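Local coordinates for protein endo-1,3-beta-glucanase, family GH16 (Zobellia galactanivorans, PDB 5FUI) that serves as the C-terminal family 6 carbohydrate-binding module of a marine laminarinase and binds laminarin, the beta-1,3-glucan of brown algae, at residues Leu11-Glu14 and Ala15-Leu19. Residues are numbered along the deposited sequence; the frame is centred on the assembly and turned at random.
With MG (magnesium ion), chain E.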
loop_
_atom_site.group_PDB
_atom_site.type_symbol
_atom_site.label_atom_id
_atom_site.label_comp_id
_atom_site.label_asym_id
_atom_site.label_seq_id
_atom_site.Cartn_x
_atom_site.Cartn_y
_atom_site.Cartn_z
ATOM N N LEU A 11 0.235 6.718 -11.653
ATOM C CA LEU A 11 -1.087 6.635 -11.056
ATOM C C LEU A 11 -0.878 6.740 -9.535
ATOM O O LEU A 11 -0.118 5.881 -8.986
ATOM C CB LEU A 11 -1.776 5.339 -11.418
ATOM C CG LEU A 11 -3.086 5.114 -10.652
ATOM C CD1 LEU A 11 -4.206 6.072 -11.175
ATOM C CD2 LEU A 11 -3.561 3.655 -10.721
ATOM N N LYS A 12 -1.451 7.769 -8.873
ATOM C CA LYS A 12 -1.370 7.861 -7.422
ATOM C C LYS A 12 -2.691 7.467 -6.809
ATOM O O LYS A 12 -3.773 8.010 -7.193
ATOM C CB LYS A 12 -0.896 9.261 -6.989
ATOM C CG LYS A 12 -0.632 9.457 -5.516
ATOM C CD LYS A 12 0.015 10.844 -5.424
ATOM C CE LYS A 12 0.379 11.176 -4.025
ATOM N NZ LYS A 12 0.447 12.631 -3.769
ATOM N N ILE A 13 -2.661 6.457 -5.923
ATOM C CA ILE A 13 -3.865 5.942 -5.218
ATOM C C ILE A 13 -3.761 6.394 -3.777
ATOM O O ILE A 13 -2.846 5.975 -3.046
ATOM C CB ILE A 13 -3.945 4.410 -5.220
ATOM C CG1 ILE A 13 -3.946 3.901 -6.656
ATOM C CG2 ILE A 13 -5.159 3.850 -4.465
ATOM C CD1 ILE A 13 -3.474 2.436 -6.736
ATOM N N GLU A 14 -4.696 7.252 -3.308
ATOM C CA GLU A 14 -4.647 7.681 -1.912
ATOM C C GLU A 14 -5.020 6.463 -1.078
ATOM O O GLU A 14 -5.963 5.753 -1.411
ATOM C CB GLU A 14 -5.589 8.884 -1.594
ATOM C CG GLU A 14 -5.121 10.138 -2.323
ATOM C CD GLU A 14 -3.694 10.608 -1.791
ATOM O OE1 GLU A 14 -3.279 10.287 -0.610
ATOM O OE2 GLU A 14 -3.001 11.319 -2.525
ATOM N N ALA A 15 -4.242 6.144 -0.060
ATOM C CA ALA A 15 -4.444 4.856 0.646
ATOM C C ALA A 15 -5.835 4.815 1.327
ATOM O O ALA A 15 -6.349 3.725 1.625
ATOM C CB ALA A 15 -3.313 4.613 1.672
ATOM N N GLU A 16 -6.351 6.021 1.718
ATOM C CA GLU A 16 -7.641 6.110 2.421
ATOM C C GLU A 16 -8.822 5.876 1.448
ATOM O O GLU A 16 -9.948 5.914 1.868
ATOM C CB GLU A 16 -7.720 7.432 3.194
ATOM C CG GLU A 16 -7.940 8.670 2.328
ATOM C CD GLU A 16 -6.647 9.310 1.837
ATOM O OE1 GLU A 16 -5.562 8.649 1.795
ATOM O OE2 GLU A 16 -6.653 10.526 1.529
ATOM N N SER A 17 -8.553 5.697 0.158
ATOM C CA SER A 17 -9.584 5.567 -0.894
ATOM C C SER A 17 -10.048 4.155 -1.102
ATOM O O SER A 17 -10.751 3.859 -2.084
ATOM C CB SER A 17 -9.084 6.194 -2.205
ATOM O OG SER A 17 -8.155 5.326 -2.864
ATOM N N TYR A 18 -9.699 3.258 -0.181
ATOM C CA TYR A 18 -10.084 1.848 -0.362
ATOM C C TYR A 18 -11.621 1.642 -0.418
ATOM O O TYR A 18 -12.363 2.462 0.181
ATOM C CB TYR A 18 -9.572 0.968 0.798
ATOM C CG TYR A 18 -9.825 1.487 2.190
ATOM C CD1 TYR A 18 -11.099 1.365 2.813
ATOM C CD2 TYR A 18 -8.789 2.045 2.913
ATOM C CE1 TYR A 18 -11.316 1.847 4.130
ATOM C CE2 TYR A 18 -8.960 2.493 4.178
ATOM C CZ TYR A 18 -10.216 2.374 4.797
ATOM O OH TYR A 18 -10.383 2.874 6.070
ATOM N N LEU A 19 -12.085 0.649 -1.175
ATOM C CA LEU A 19 -13.557 0.324 -1.157
ATOM C C LEU A 19 -13.842 -0.572 0.006
ATOM O O LEU A 19 -14.886 -0.399 0.613
ATOM C CB LEU A 19 -13.965 -0.308 -2.470
ATOM C CG LEU A 19 -15.411 -0.736 -2.652
ATOM C CD1 LEU A 19 -16.291 0.485 -2.632
ATOM C CD2 LEU A 19 -15.577 -1.476 -4.008
HETATM MG MG MG E . -3.425 9.732 1.863
HETATM O O HOH W 1 -4.186 11.875 1.313
#
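Glu14 and Ser17 close a type I beta-turn at the point where strand 10-14 of the CBM6 beta-sandwich runs into the loop leading to strand 20-22, with Ala15 and Glu16 at the corners. The turn bond runs from Ser17 N to Glu14 O (3.0 Å). The hydroxyl of the same serine adds a second, shorter bond, Ser17 OG to Glu14 O at 2.7 Å; this one lies in the carbonyl plane and meets the C=O at 151°. One serine thus grips the carbonyl oxygen twice. OG sits between its own backbone N and carbonyl carbon (chi1 77°), which folds it back over the turn and also brings it to 3.7 Å from Ile13 CG2.

From the turn, the side chains of Glu14 and Glu16 lie side by side, pointing the same way, with their carboxylate planes 61° apart, and each gives one oxygen to a magnesium ion: Glu14 OE1 at 2.5 Å and Glu16 OE1 at 2.4 Å. Both chains bend at chi2 to reach it, and the ion probably offsets the repulsion between the two acids. The carbonyl oxygens of Glu34 and Asn126 also bind the metal, joining the turn to strands 34-37 and 124-131. The methyl of buried Ala15 touches Val36 and Ile125. Lys12 NZ makes a long salt bridge to Glu14 OE2, the oxygen not on the metal. On Glu16, the second oxygen has its own link to the ion: a magnesium-bound water donates to OE2 at 2.8 Å.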